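Local coordinates for protein probable phenazine-specific methyltransferase (Pseudomonas aeruginosa, PDB 2IP2) that transfers a methyl group from S-adenosyl-L-methionine to phenazine-1-carboxylate, giving 5-methylphenazine-1-carboxylate in the biosynthesis of the virulence pigment pyocyanin, at residues A[236-241]-A[267-272]; A[170-175]-A[229-234]; A[161-166]-A[318-323]; A[257-262]-A[312-317]. All blocks are in the same frame, centred on the assembly; numbering follows the deposited sequence. Where two conformers were deposited one is given.

Contact 1: residues A[236-241]-A[267-272]; sequences IYLLSR and RVVVIE
Leu239 swings CG beside its own backbone N (chi1 -89°), while Val268 sets CG1 anti to its N (chi1 157°); the two torsions bring Leu239 CD2 within 4.0 Å of Val268 CG1, the side chains meeting at a slant. On the reverse face of the sheet Ile236 CG2 touches Val269 CG2 at 3.9 Å, and Leu238 runs alongside Val269 in the same direction, its CD2 4.1 Å from Val269 CB. The backbones form a regular parallel ladder of five hydrogen bonds. Tyr237 and Leu239 each give their N-H and accept at their O: Leu239 N reaches Val269 O at 2.8 Å, and Val269 N reaches Tyr237 O at 2.7 Å. The last rung is Arg241 N to Ile271 O at 2.9 Å. The Tyr237 ring turns an edge, in plane, to Arg267 O. Past the ladder the carboxylate of Glu272 folds back over the backbone of Arg241, OE2 making a close contact of 3.0 Å with Arg241 CA and taking a weak hydrogen bond from Gly244 N; Arg241 is predicted to bind S-adenosyl-L-methionine, so the ladder ends at the probable cofactor site. The two strands are joined through helix 248-261 as a beta-alpha-beta crossover of the class I methyltransferase fold. Strand 170-174 borders 236-240, and antiparallel strand 326-333 borders 267-272. Leu181 of helix 180-188 packs on Leu238, Ser240 and Ile271, whereas Cys258 of helix 248-261 lies against Tyr237, Leu239 and Val268.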
loop_
_atom_site.group_PDB
_atom_site.type_symbol
_atom_site.label_atom_id
_atom_site.label_comp_id
_atom_site.label_asym_id
_atom_site.label_seq_id
_atom_site.Cartn_x
_atom_site.Cartn_y
_atom_site.Cartn_z
ATOM N N ILE A 236 -34.141 -22.368 -2.102
ATOM C CA ILE A 236 -33.173 -21.292 -1.810
ATOM C C ILE A 236 -32.874 -20.519 -3.123
ATOM O O ILE A 236 -32.450 -21.137 -4.122
ATOM C CB ILE A 236 -31.871 -21.872 -1.210
ATOM C CG1 ILE A 236 -32.156 -22.569 0.123
ATOM C CG2 ILE A 236 -30.842 -20.731 -1.012
ATOM C CD1 ILE A 236 -31.095 -23.558 0.575
ATOM N N TYR A 237 -33.098 -19.204 -3.109
ATOM C CA TYR A 237 -32.813 -18.292 -4.254
ATOM C C TYR A 237 -31.603 -17.444 -3.870
ATOM O O TYR A 237 -31.692 -16.599 -2.989
ATOM C CB TYR A 237 -34.005 -17.379 -4.558
ATOM C CG TYR A 237 -35.065 -18.195 -5.295
ATOM C CD1 TYR A 237 -35.814 -19.173 -4.617
ATOM C CD2 TYR A 237 -35.276 -18.003 -6.668
ATOM C CE1 TYR A 237 -36.755 -19.948 -5.335
ATOM C CE2 TYR A 237 -36.216 -18.763 -7.369
ATOM C CZ TYR A 237 -36.944 -19.733 -6.689
ATOM O OH TYR A 237 -37.854 -20.517 -7.404
ATOM N N LEU A 238 -30.500 -17.687 -4.567
ATOM C CA LEU A 238 -29.200 -17.035 -4.274
ATOM C C LEU A 238 -29.086 -15.861 -5.207
ATOM O O LEU A 238 -29.192 -16.030 -6.435
ATOM C CB LEU A 238 -28.114 -18.045 -4.598
ATOM C CG LEU A 238 -28.186 -19.347 -3.816
ATOM C CD1 LEU A 238 -27.437 -20.427 -4.611
ATOM C CD2 LEU A 238 -27.781 -19.184 -2.355
ATOM N N LEU A 239 -28.871 -14.669 -4.630
ATOM C CA LEU A 239 -28.711 -13.406 -5.326
ATOM C C LEU A 239 -27.298 -12.899 -4.985
ATOM O O LEU A 239 -27.128 -12.182 -4.014
ATOM C CB LEU A 239 -29.780 -12.375 -4.824
ATOM C CG LEU A 239 -31.133 -12.375 -5.560
ATOM C CD1 LEU A 239 -31.719 -13.788 -5.696
ATOM C CD2 LEU A 239 -32.160 -11.404 -4.896
ATOM N N SER A 240 -26.294 -13.357 -5.744
ATOM C CA SER A 240 -24.892 -13.113 -5.386
ATOM C C SER A 240 -24.385 -12.021 -6.280
ATOM O O SER A 240 -24.383 -12.164 -7.520
ATOM C CB SER A 240 -24.057 -14.390 -5.562
ATOM O OG SER A 240 -22.649 -14.171 -5.409
ATOM N N ARG A 241 -23.974 -10.922 -5.663
ATOM C CA ARG A 241 -23.430 -9.795 -6.406
ATOM C C ARG A 241 -24.339 -9.407 -7.573
ATOM O O ARG A 241 -23.856 -9.171 -8.669
ATOM C CB ARG A 241 -22.027 -10.142 -6.932
ATOM C CG ARG A 241 -21.040 -10.407 -5.846
ATOM C CD ARG A 241 -19.595 -10.213 -6.342
ATOM N NE ARG A 241 -18.886 -11.481 -6.579
ATOM C CZ ARG A 241 -18.382 -12.254 -5.613
ATOM N NH1 ARG A 241 -18.526 -11.902 -4.333
ATOM N NH2 ARG A 241 -17.733 -13.387 -5.914
ATOM N N ARG A 267 -36.382 -19.396 0.796
ATOM C CA ARG A 267 -35.557 -18.309 1.317
ATOM C C ARG A 267 -34.981 -17.592 0.115
ATOM O O ARG A 267 -34.741 -18.215 -0.900
ATOM C CB ARG A 267 -34.391 -18.828 2.207
ATOM C CG ARG A 267 -34.797 -19.461 3.593
ATOM C CD ARG A 267 -35.692 -18.464 4.370
ATOM N NE ARG A 267 -36.059 -18.889 5.722
ATOM C CZ ARG A 267 -37.247 -19.424 6.044
ATOM N NH1 ARG A 267 -37.500 -19.761 7.295
ATOM N NH2 ARG A 267 -38.181 -19.636 5.114
ATOM N N VAL A 268 -34.809 -16.278 0.242
ATOM C CA VAL A 268 -33.962 -15.517 -0.672
ATOM C C VAL A 268 -32.692 -15.215 0.121
ATOM O O VAL A 268 -32.743 -14.900 1.328
ATOM C CB VAL A 268 -34.645 -14.238 -1.189
ATOM C CG1 VAL A 268 -33.633 -13.208 -1.661
ATOM C CG2 VAL A 268 -35.633 -14.567 -2.338
ATOM N N VAL A 269 -31.540 -15.379 -0.542
ATOM C CA VAL A 269 -30.251 -15.237 0.130
ATOM C C VAL A 269 -29.420 -14.255 -0.716
ATOM O O VAL A 269 -29.094 -14.542 -1.877
ATOM C CB VAL A 269 -29.513 -16.611 0.259
ATOM C CG1 VAL A 269 -28.013 -16.404 0.743
ATOM C CG2 VAL A 269 -30.293 -17.575 1.200
ATOM N N VAL A 270 -29.154 -13.075 -0.150
ATOM C CA VAL A 270 -28.415 -12.037 -0.834
ATOM C C VAL A 270 -26.960 -12.119 -0.348
ATOM O O VAL A 270 -26.679 -12.128 0.880
ATOM C CB VAL A 270 -28.976 -10.669 -0.474
ATOM C CG1 VAL A 270 -28.129 -9.574 -1.101
ATOM C CG2 VAL A 270 -30.483 -10.543 -0.895
ATOM N N ILE A 271 -26.033 -12.261 -1.291
ATOM C CA ILE A 271 -24.615 -12.372 -0.920
ATOM C C ILE A 271 -23.987 -11.171 -1.556
ATOM O O ILE A 271 -23.982 -11.090 -2.785
ATOM C CB ILE A 271 -24.002 -13.671 -1.486
ATOM C CG1 ILE A 271 -24.754 -14.885 -0.949
ATOM C CG2 ILE A 271 -22.516 -13.757 -1.154
ATOM C CD1 ILE A 271 -24.736 -16.056 -1.919
ATOM N N GLU A 272 -23.499 -10.208 -0.741
ATOM C CA GLU A 272 -23.009 -8.953 -1.297
ATOM C C GLU A 272 -22.153 -8.222 -0.288
ATOM O O GLU A 272 -22.336 -8.400 0.917
ATOM C CB GLU A 272 -24.151 -8.044 -1.786
ATOM C CG GLU A 272 -23.734 -7.293 -3.104
ATOM C CD GLU A 272 -24.838 -7.121 -4.130
ATOM O OE1 GLU A 272 -25.992 -6.838 -3.750
ATOM O OE2 GLU A 272 -24.544 -7.234 -5.350
#

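Contact 2: residues A[170-175]-A[229-234]; sequences SFVDVG and EVPSNG
Val172 packs on Pro231 where the loop leading into strand 236-240 folds against strand 170-174, the first strand of the Rossmann-like methyltransferase sheet. This is the tight half of the contact. With CG1 anti to the backbone N (chi1 177°), Val172 presents both methyl groups to the proline. CG1 rests on the CG-CD side of the ring, 3.8 Å from Pro231 CD and equally near CG, while CG2 lies 4.0 Å from Pro231 CB and also approaches the Pro231 carbonyl oxygen. The two side chains meet at an angle rather than in line, so the ring rests across the valine fork. Pro231 is pressed in addition against Val195 and Leu197 of strand 193-198, which makes it a wedge over two neighbouring strands. Tyr237, from the adjoining strand, ties down the turn by using its hydroxyl both on Pro231 O and on Gly234 N.

Towards Ser170 the packing gives way to a looser, more polar edge. Ser232 and Asn233 are exposed there, and Asn233 turns the chain with a positive phi (67°) before Gly234 comes back toward the sheet. The closest approach of Gly234 to Val172 is 4.4 Å, from CA to CG2. The strand's own start is fixed by Ser170 N, which bonds Asp235 OD2. Toward Asn233 and Gly234 the serine hydroxyl makes only long approaches: OG stands 3.5 Å from Gly234 CA and 3.5 Å from Asn233 O, the latter a polar approach that does not amount to a hydrogen bond.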
loop_
_atom_site.group_PDB
_atom_site.type_symbol
_atom_site.label_atom_id
_atom_site.label_comp_id
_atom_site.label_asym_id
_atom_site.label_seq_id
_atom_site.Cartn_x
_atom_site.Cartn_y
_atom_site.Cartn_z
ATOM N N SER A 170 -33.489 -27.690 -3.157
ATOM C CA SER A 170 -33.228 -27.179 -4.502
ATOM C C SER A 170 -32.823 -25.682 -4.410
ATOM O O SER A 170 -33.363 -24.924 -3.612
ATOM C CB SER A 170 -34.474 -27.365 -5.401
ATOM O OG SER A 170 -35.589 -26.582 -4.987
ATOM N N PHE A 171 -31.894 -25.249 -5.238
ATOM C CA PHE A 171 -31.622 -23.830 -5.246
ATOM C C PHE A 171 -31.656 -23.255 -6.651
ATOM O O PHE A 171 -31.594 -24.018 -7.624
ATOM C CB PHE A 171 -30.279 -23.554 -4.566
ATOM C CG PHE A 171 -29.106 -24.155 -5.279
ATOM C CD1 PHE A 171 -28.466 -23.442 -6.309
ATOM C CD2 PHE A 171 -28.658 -25.447 -4.960
ATOM C CE1 PHE A 171 -27.399 -23.953 -6.981
ATOM C CE2 PHE A 171 -27.549 -25.990 -5.617
ATOM C CZ PHE A 171 -26.915 -25.249 -6.638
ATOM N N VAL A 172 -31.742 -21.919 -6.746
ATOM C CA VAL A 172 -31.691 -21.196 -8.044
ATOM C C VAL A 172 -30.647 -20.104 -7.901
ATOM O O VAL A 172 -30.769 -19.232 -7.031
ATOM C CB VAL A 172 -33.096 -20.611 -8.469
ATOM C CG1 VAL A 172 -33.034 -19.789 -9.777
ATOM C CG2 VAL A 172 -34.147 -21.710 -8.599
ATOM N N ASP A 173 -29.608 -20.185 -8.720
ATOM C CA ASP A 173 -28.507 -19.244 -8.717
ATOM C C ASP A 173 -28.869 -18.161 -9.744
ATOM O O ASP A 173 -28.674 -18.357 -10.938
ATOM C CB ASP A 173 -27.187 -19.991 -9.061
ATOM C CG ASP A 173 -25.925 -19.124 -8.908
ATOM O OD1 ASP A 173 -26.077 -17.899 -8.740
ATOM O OD2 ASP A 173 -24.764 -19.674 -9.010
ATOM N N VAL A 174 -29.445 -17.039 -9.284
ATOM C CA VAL A 174 -29.878 -16.016 -10.225
ATOM C C VAL A 174 -28.684 -15.066 -10.586
ATOM O O VAL A 174 -28.061 -14.455 -9.714
ATOM C CB VAL A 174 -31.284 -15.329 -9.812
ATOM C CG1 VAL A 174 -32.019 -16.066 -8.679
ATOM C CG2 VAL A 174 -31.170 -13.905 -9.504
ATOM N N GLY A 175 -28.346 -14.958 -11.858
ATOM C CA GLY A 175 -27.189 -14.180 -12.281
ATOM C C GLY A 175 -25.901 -14.902 -11.993
ATOM O O GLY A 175 -24.931 -14.311 -11.514
ATOM N N GLU A 229 -38.600 -13.229 -15.395
ATOM C CA GLU A 229 -38.907 -14.574 -14.922
ATOM C C GLU A 229 -37.734 -15.236 -14.207
ATOM O O GLU A 229 -36.594 -15.072 -14.631
ATOM C CB GLU A 229 -39.369 -15.433 -16.105
ATOM C CG GLU A 229 -40.369 -16.512 -15.762
ATOM C CD GLU A 229 -40.874 -17.260 -17.011
ATOM O OE1 GLU A 229 -40.053 -17.576 -17.908
ATOM O OE2 GLU A 229 -42.091 -17.546 -17.078
ATOM N N VAL A 230 -38.019 -16.006 -13.153
ATOM C CA VAL A 230 -37.006 -16.925 -12.582
ATOM C C VAL A 230 -37.557 -18.345 -12.431
ATOM O O VAL A 230 -38.753 -18.494 -12.287
ATOM C CB VAL A 230 -36.451 -16.468 -11.199
ATOM C CG1 VAL A 230 -35.794 -15.066 -11.289
ATOM C CG2 VAL A 230 -37.524 -16.556 -10.100
ATOM N N PRO A 231 -36.685 -19.374 -12.478
ATOM C CA PRO A 231 -37.091 -20.774 -12.264
ATOM C C PRO A 231 -37.887 -20.962 -10.967
ATOM O O PRO A 231 -37.591 -20.319 -9.924
ATOM C CB PRO A 231 -35.752 -21.554 -12.236
ATOM C CG PRO A 231 -34.781 -20.692 -13.031
ATOM C CD PRO A 231 -35.242 -19.252 -12.793
ATOM N N SER A 232 -38.924 -21.805 -11.057
ATOM C CA SER A 232 -39.913 -21.937 -9.983
ATOM C C SER A 232 -39.593 -23.018 -8.939
ATOM O O SER A 232 -38.804 -23.967 -9.178
ATOM C CB SER A 232 -41.327 -22.185 -10.556
ATOM O OG SER A 232 -41.956 -20.977 -10.942
ATOM N N ASN A 233 -40.272 -22.878 -7.798
ATOM C CA ASN A 233 -40.312 -23.905 -6.741
ATOM C C ASN A 233 -38.976 -24.156 -6.028
ATOM O O ASN A 233 -38.784 -25.213 -5.443
ATOM C CB ASN A 233 -40.881 -25.272 -7.308
ATOM C CG ASN A 233 -41.563 -26.106 -6.212
ATOM O OD1 ASN A 233 -42.202 -25.530 -5.307
ATOM N ND2 ASN A 233 -41.416 -27.455 -6.265
ATOM N N GLY A 234 -38.060 -23.182 -6.079
ATOM C CA GLY A 234 -36.764 -23.312 -5.429
ATOM C C GLY A 234 -36.969 -23.157 -3.939
ATOM O O GLY A 234 -37.789 -22.363 -3.520
#

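Contact 3: residues A[161-166]-A[318-323]; sequences PRLLDF and RIVDLP
Apolar contact centres on Leu163, at the last turn of helix 154-163, whose side chain extends toward strand 314-322. Its CD1 touches two strand residues: it meets Val320 CG1 tip to tip at 3.5 Å, and it presses on Leu322 CD2 at 3.3 Å, closer than usual for two carbons, with the leucines crossing at a slant. The second methyl, CD2, lies 3.9 Å from Val320 CG1 and 3.7 Å from Arg318 NH2, linking the apolar and charged parts of the contact. Leu164, the first residue to leave the helix, slides past the arginine in the opposite direction and brings CD2 to 3.8 Å from Arg318 NH1.

The polar part is one hydrogen bond, Arg318 NH1 to Leu163 O at 3.2 Å. A bend at chi3 (115°) turns the guanidinium so that the oxygen lies in its plane, at its edge. The donor in turn approaches from above the carbonyl plane, 40° out of it, and so does not sit on a lone pair. Because this carbonyl belongs to the last residue of the helix, the positive charge of Arg318 probably also interacts favourably with the negative end of the helix dipole.

Met328 of strand 326-333 touches Leu163, Leu164 and Val320, so helix end and outer strand share a neighbour. The helix preceding the first strand is thereby packed against the outermost strand of a sheet ordered 3-2-1-4-5-7-6, with the final strand antiparallel between strands 5 and 6, the topology of class I methyltransferases.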
loop_
_atom_site.group_PDB
_atom_site.type_symbol
_atom_site.label_atom_id
_atom_site.label_comp_id
_atom_site.label_asym_id
_atom_site.label_seq_id
_atom_site.Cartn_x
_atom_site.Cartn_y
_atom_site.Cartn_z
ATOM N N PRO A 161 -22.625 -23.156 1.917
ATOM C CA PRO A 161 -23.257 -24.445 2.229
ATOM C C PRO A 161 -22.905 -25.006 3.613
ATOM O O PRO A 161 -23.468 -26.055 3.991
ATOM C CB PRO A 161 -22.720 -25.368 1.146
ATOM C CG PRO A 161 -21.364 -24.757 0.795
ATOM C CD PRO A 161 -21.604 -23.285 0.854
ATOM N N ARG A 162 -21.960 -24.371 4.324
ATOM C CA ARG A 162 -21.709 -24.684 5.748
ATOM C C ARG A 162 -22.688 -23.922 6.638
ATOM O O ARG A 162 -23.016 -24.393 7.722
ATOM C CB ARG A 162 -20.271 -24.355 6.194
ATOM C CG ARG A 162 -19.151 -25.144 5.481
ATOM C CD ARG A 162 -17.727 -24.804 6.010
ATOM N NE ARG A 162 -16.683 -25.236 5.065
ATOM C CZ ARG A 162 -15.847 -24.416 4.406
ATOM N NH1 ARG A 162 -15.883 -23.096 4.599
ATOM N NH2 ARG A 162 -14.955 -24.917 3.548
ATOM N N LEU A 163 -23.146 -22.747 6.206
ATOM C CA LEU A 163 -24.136 -21.979 7.002
ATOM C C LEU A 163 -25.594 -22.320 6.659
ATOM O O LEU A 163 -26.479 -22.171 7.502
ATOM C CB LEU A 163 -23.931 -20.475 6.829
ATOM C CG LEU A 163 -22.652 -19.791 7.317
ATOM C CD1 LEU A 163 -22.457 -18.496 6.488
ATOM C CD2 LEU A 163 -22.673 -19.456 8.830
ATOM N N LEU A 164 -25.852 -22.746 5.433
ATOM C CA LEU A 164 -27.198 -23.110 5.033
ATOM C C LEU A 164 -27.232 -24.592 4.744
ATOM O O LEU A 164 -26.240 -25.163 4.299
ATOM C CB LEU A 164 -27.650 -22.319 3.783
ATOM C CG LEU A 164 -27.477 -20.785 3.712
ATOM C CD1 LEU A 164 -28.266 -20.203 2.565
ATOM C CD2 LEU A 164 -27.945 -20.087 4.951
ATOM N N ASP A 165 -28.386 -25.218 4.975
ATOM C CA ASP A 165 -28.524 -26.624 4.723
ATOM C C ASP A 165 -29.083 -26.851 3.298
ATOM O O ASP A 165 -30.228 -26.553 3.021
ATOM C CB ASP A 165 -29.433 -27.240 5.832
ATOM C CG ASP A 165 -29.445 -28.788 5.842
ATOM O OD1 ASP A 165 -28.911 -29.471 4.928
ATOM O OD2 ASP A 165 -30.036 -29.332 6.814
ATOM N N PHE A 166 -28.263 -27.354 2.386
ATOM C CA PHE A 166 -28.745 -27.680 1.046
ATOM C C PHE A 166 -29.116 -29.153 0.894
ATOM O O PHE A 166 -29.520 -29.574 -0.189
ATOM C CB PHE A 166 -27.725 -27.282 -0.025
ATOM C CG PHE A 166 -27.600 -25.811 -0.196
ATOM C CD1 PHE A 166 -26.789 -25.078 0.672
ATOM C CD2 PHE A 166 -28.252 -25.158 -1.248
ATOM C CE1 PHE A 166 -26.648 -23.689 0.526
ATOM C CE2 PHE A 166 -28.115 -23.773 -1.421
ATOM C CZ PHE A 166 -27.301 -23.033 -0.541
ATOM N N ARG A 318 -31.617 -13.572 9.078
ATOM C CA ARG A 318 -30.259 -13.728 9.558
ATOM C C ARG A 318 -29.374 -12.826 8.770
ATOM O O ARG A 318 -29.567 -12.714 7.564
ATOM C CB ARG A 318 -29.771 -15.115 9.182
ATOM C CG ARG A 318 -29.552 -16.026 10.240
ATOM C CD ARG A 318 -29.331 -17.362 9.583
ATOM N NE ARG A 318 -27.975 -17.806 9.828
ATOM C CZ ARG A 318 -27.509 -18.969 9.429
ATOM N NH1 ARG A 318 -28.292 -19.801 8.757
ATOM N NH2 ARG A 318 -26.259 -19.284 9.719
ATOM N N ILE A 319 -28.362 -12.251 9.421
ATOM C CA ILE A 319 -27.272 -11.606 8.689
ATOM C C ILE A 319 -25.992 -12.230 9.164
ATOM O O ILE A 319 -25.740 -12.270 10.384
ATOM C CB ILE A 319 -27.239 -10.072 8.942
ATOM C CG1 ILE A 319 -28.585 -9.455 8.557
ATOM C CG2 ILE A 319 -26.053 -9.389 8.185
ATOM C CD1 ILE A 319 -28.694 -7.961 8.911
ATOM N N VAL A 320 -25.158 -12.692 8.229
ATOM C CA VAL A 320 -23.887 -13.339 8.601
ATOM C C VAL A 320 -22.718 -12.630 7.904
ATOM O O VAL A 320 -22.804 -12.347 6.701
ATOM C CB VAL A 320 -23.907 -14.861 8.211
ATOM C CG1 VAL A 320 -22.541 -15.576 8.498
ATOM C CG2 VAL A 320 -25.034 -15.596 8.888
ATOM N N ASP A 321 -21.639 -12.345 8.640
ATOM C CA ASP A 321 -20.411 -11.825 8.051
ATOM C C ASP A 321 -19.585 -12.945 7.488
ATOM O O ASP A 321 -19.131 -13.836 8.238
ATOM C CB ASP A 321 -19.587 -11.062 9.092
ATOM C CG ASP A 321 -20.251 -9.759 9.523
ATOM O OD1 ASP A 321 -21.212 -9.350 8.857
ATOM O OD2 ASP A 321 -19.800 -9.140 10.507
ATOM N N LEU A 322 -19.384 -12.905 6.175
ATOM C CA LEU A 322 -18.559 -13.911 5.472
ATOM C C LEU A 322 -17.130 -13.389 5.222
ATOM O O LEU A 322 -16.855 -12.206 5.425
ATOM C CB LEU A 322 -19.228 -14.334 4.136
ATOM C CG LEU A 322 -20.674 -14.839 4.026
ATOM C CD1 LEU A 322 -21.041 -14.897 2.513
ATOM C CD2 LEU A 322 -20.841 -16.229 4.665
ATOM N N PRO A 323 -16.202 -14.270 4.782
ATOM C CA PRO A 323 -14.860 -13.766 4.452
ATOM C C PRO A 323 -14.827 -12.655 3.409
ATOM O O PRO A 323 -15.750 -12.529 2.582
ATOM C CB PRO A 323 -14.116 -15.021 3.916
ATOM C CG PRO A 323 -14.838 -16.178 4.493
ATOM C CD PRO A 323 -16.304 -15.737 4.623
#

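Contact 4: residues A[257-262]-A[312-317]; sequences NCREAM and GGFAVE
Arg259, near the C-terminal end of helix 248-261, lies across Phe314 and reaches the Schellman motif that ends helix 302-311, where Gly313 takes the C-prime position with a positive phi and the chain passes into strand 314-322. Its CG stands anti to the backbone N (chi1 -165°), sending the chain across the phenylalanine at a slant. CB rests 3.6 Å from Phe314 CZ, and CG follows at 3.9 Å from the same atom. CD leaves the ring for the turn and comes 3.5 Å from Gly312 O and 3.7 Å from Gly313 O. There the chain bends at chi3, and NE makes a salt bridge with the next residue of its own helix, Glu260 OE2, at 3.1 Å. At the tip NH1 donates to Gly312 O, which lies in the guanidinium plane, though the donor stands 56° out of the carbonyl plane; the modelled separation is short enough to be doubtful in detail. The guanidinium plane is inclined by 45° to the ring. Phe314 is buried between helix and sheet, reaching also Val268 of strand 267-272 and Ala331 of strand 326-333. Met262, just past the end of the helix, and Phe314 come toward each other from opposite directions, the methionine chain extended beyond CG, and its CE ends 3.7 Å from Phe314 CE1.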
loop_
_atom_site.group_PDB
_atom_site.type_symbol
_atom_site.label_atom_id
_atom_site.label_comp_id
_atom_site.label_asym_id
_atom_site.label_seq_id
_atom_site.Cartn_x
_atom_site.Cartn_y
_atom_site.Cartn_z
ATOM N N ASN A 257 -40.357 -11.472 -8.534
ATOM C CA ASN A 257 -40.117 -12.729 -9.282
ATOM C C ASN A 257 -39.729 -13.888 -8.369
ATOM O O ASN A 257 -40.332 -14.976 -8.426
ATOM C CB ASN A 257 -39.105 -12.519 -10.416
ATOM C CG ASN A 257 -39.680 -11.714 -11.574
ATOM O OD1 ASN A 257 -40.913 -11.525 -11.677
ATOM N ND2 ASN A 257 -38.800 -11.188 -12.415
ATOM N N CYS A 258 -38.749 -13.651 -7.504
ATOM C CA CYS A 258 -38.388 -14.642 -6.494
ATOM C C CYS A 258 -39.557 -14.986 -5.534
ATOM O O CYS A 258 -39.813 -16.153 -5.291
ATOM C CB CYS A 258 -37.161 -14.177 -5.694
ATOM S SG CYS A 258 -35.680 -14.015 -6.778
ATOM N N ARG A 259 -40.255 -13.965 -5.034
ATOM C CA ARG A 259 -41.247 -14.129 -3.980
ATOM C C ARG A 259 -42.394 -15.035 -4.438
ATOM O O ARG A 259 -42.897 -15.857 -3.672
ATOM C CB ARG A 259 -41.824 -12.770 -3.571
ATOM C CG ARG A 259 -42.618 -12.736 -2.247
ATOM C CD ARG A 259 -43.200 -11.300 -2.018
ATOM N NE ARG A 259 -43.917 -10.827 -3.221
ATOM C CZ ARG A 259 -43.611 -9.775 -3.990
ATOM N NH1 ARG A 259 -42.544 -8.991 -3.753
ATOM N NH2 ARG A 259 -44.383 -9.517 -5.049
ATOM N N GLU A 260 -42.764 -14.865 -5.687
ATOM C CA GLU A 260 -43.845 -15.601 -6.283
ATOM C C GLU A 260 -43.427 -16.972 -6.800
ATOM O O GLU A 260 -44.272 -17.836 -6.952
ATOM C CB GLU A 260 -44.439 -14.787 -7.426
ATOM C CG GLU A 260 -45.286 -13.617 -6.975
ATOM C CD GLU A 260 -45.897 -13.804 -5.580
ATOM O OE1 GLU A 260 -46.959 -14.461 -5.460
ATOM O OE2 GLU A 260 -45.317 -13.274 -4.594
ATOM N N ALA A 261 -42.142 -17.173 -7.071
ATOM C CA ALA A 261 -41.676 -18.426 -7.696
ATOM C C ALA A 261 -41.301 -19.484 -6.690
ATOM O O ALA A 261 -41.450 -20.688 -6.941
ATOM C CB ALA A 261 -40.506 -18.139 -8.613
ATOM N N MET A 262 -40.837 -19.030 -5.527
ATOM C CA MET A 262 -40.233 -19.914 -4.544
ATOM C C MET A 262 -41.237 -20.861 -3.887
ATOM O O MET A 262 -42.419 -20.549 -3.860
ATOM C CB MET A 262 -39.483 -19.087 -3.501
ATOM C CG MET A 262 -40.348 -18.316 -2.553
ATOM S SD MET A 262 -39.287 -17.500 -1.365
ATOM C CE MET A 262 -40.500 -16.580 -0.427
ATOM N N GLY A 312 -39.684 -5.364 -1.005
ATOM C CA GLY A 312 -39.998 -6.449 -1.916
ATOM C C GLY A 312 -40.794 -7.572 -1.268
ATOM O O GLY A 312 -40.923 -8.656 -1.841
ATOM N N GLY A 313 -41.352 -7.332 -0.074
ATOM C CA GLY A 313 -42.159 -8.360 0.592
ATOM C C GLY A 313 -41.347 -9.441 1.254
ATOM O O GLY A 313 -41.793 -10.600 1.333
ATOM N N PHE A 314 -40.144 -9.078 1.715
ATOM C CA PHE A 314 -39.308 -9.970 2.525
ATOM C C PHE A 314 -38.967 -9.498 3.956
ATOM O O PHE A 314 -38.856 -8.297 4.209
ATOM C CB PHE A 314 -38.015 -10.328 1.788
ATOM C CG PHE A 314 -38.248 -11.198 0.601
ATOM C CD1 PHE A 314 -38.348 -12.583 0.755
ATOM C CD2 PHE A 314 -38.412 -10.640 -0.649
ATOM C CE1 PHE A 314 -38.603 -13.397 -0.359
ATOM C CE2 PHE A 314 -38.670 -11.447 -1.769
ATOM C CZ PHE A 314 -38.760 -12.822 -1.606
ATOM N N ALA A 315 -38.795 -10.478 4.852
ATOM C CA ALA A 315 -38.369 -10.293 6.241
ATOM C C ALA A 315 -36.989 -10.928 6.483
ATOM O O ALA A 315 -36.846 -12.123 6.348
ATOM C CB ALA A 315 -39.393 -10.963 7.190
ATOM N N VAL A 316 -35.994 -10.125 6.873
ATOM C CA VAL A 316 -34.661 -10.662 7.198
ATOM C C VAL A 316 -34.694 -11.568 8.388
ATOM O O VAL A 316 -35.210 -11.208 9.455
ATOM C CB VAL A 316 -33.600 -9.559 7.472
ATOM C CG1 VAL A 316 -32.259 -10.212 7.784
ATOM C CG2 VAL A 316 -33.491 -8.679 6.277
ATOM N N GLU A 317 -34.129 -12.750 8.195
ATOM C CA GLU A 317 -34.032 -13.781 9.221
ATOM C C GLU A 317 -32.652 -13.816 9.880
ATOM O O GLU A 317 -32.507 -14.072 11.081
ATOM C CB GLU A 317 -34.299 -15.135 8.587
ATOM C CG GLU A 317 -33.787 -16.312 9.413
ATOM C CD GLU A 317 -33.759 -17.597 8.638
ATOM O OE1 GLU A 317 -34.701 -17.817 7.834
ATOM O OE2 GLU A 317 -32.784 -18.371 8.813
#

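Overall arrangement
Going from the N terminus, contact 3 opens first, at 161-166, and closes last, at 318-323, so its loop encloses all the others. Within it contact 2 runs from 170-175 to 229-234 and is complete before contact 1 opens at 236-241. Contact 4 starts at 257-262, inside the loop of contact 1, but closes at 312-317, beyond 267-272, so contacts 1 and 4 cross. Contact 1 forms the middle of the sheet; contact 2 packs the loop before strand 236-240 on strand 170-174. Contacts 3 and 4 use successive parts of outer strand 314-322, tying it to helices 154-163 and 248-261 respectively.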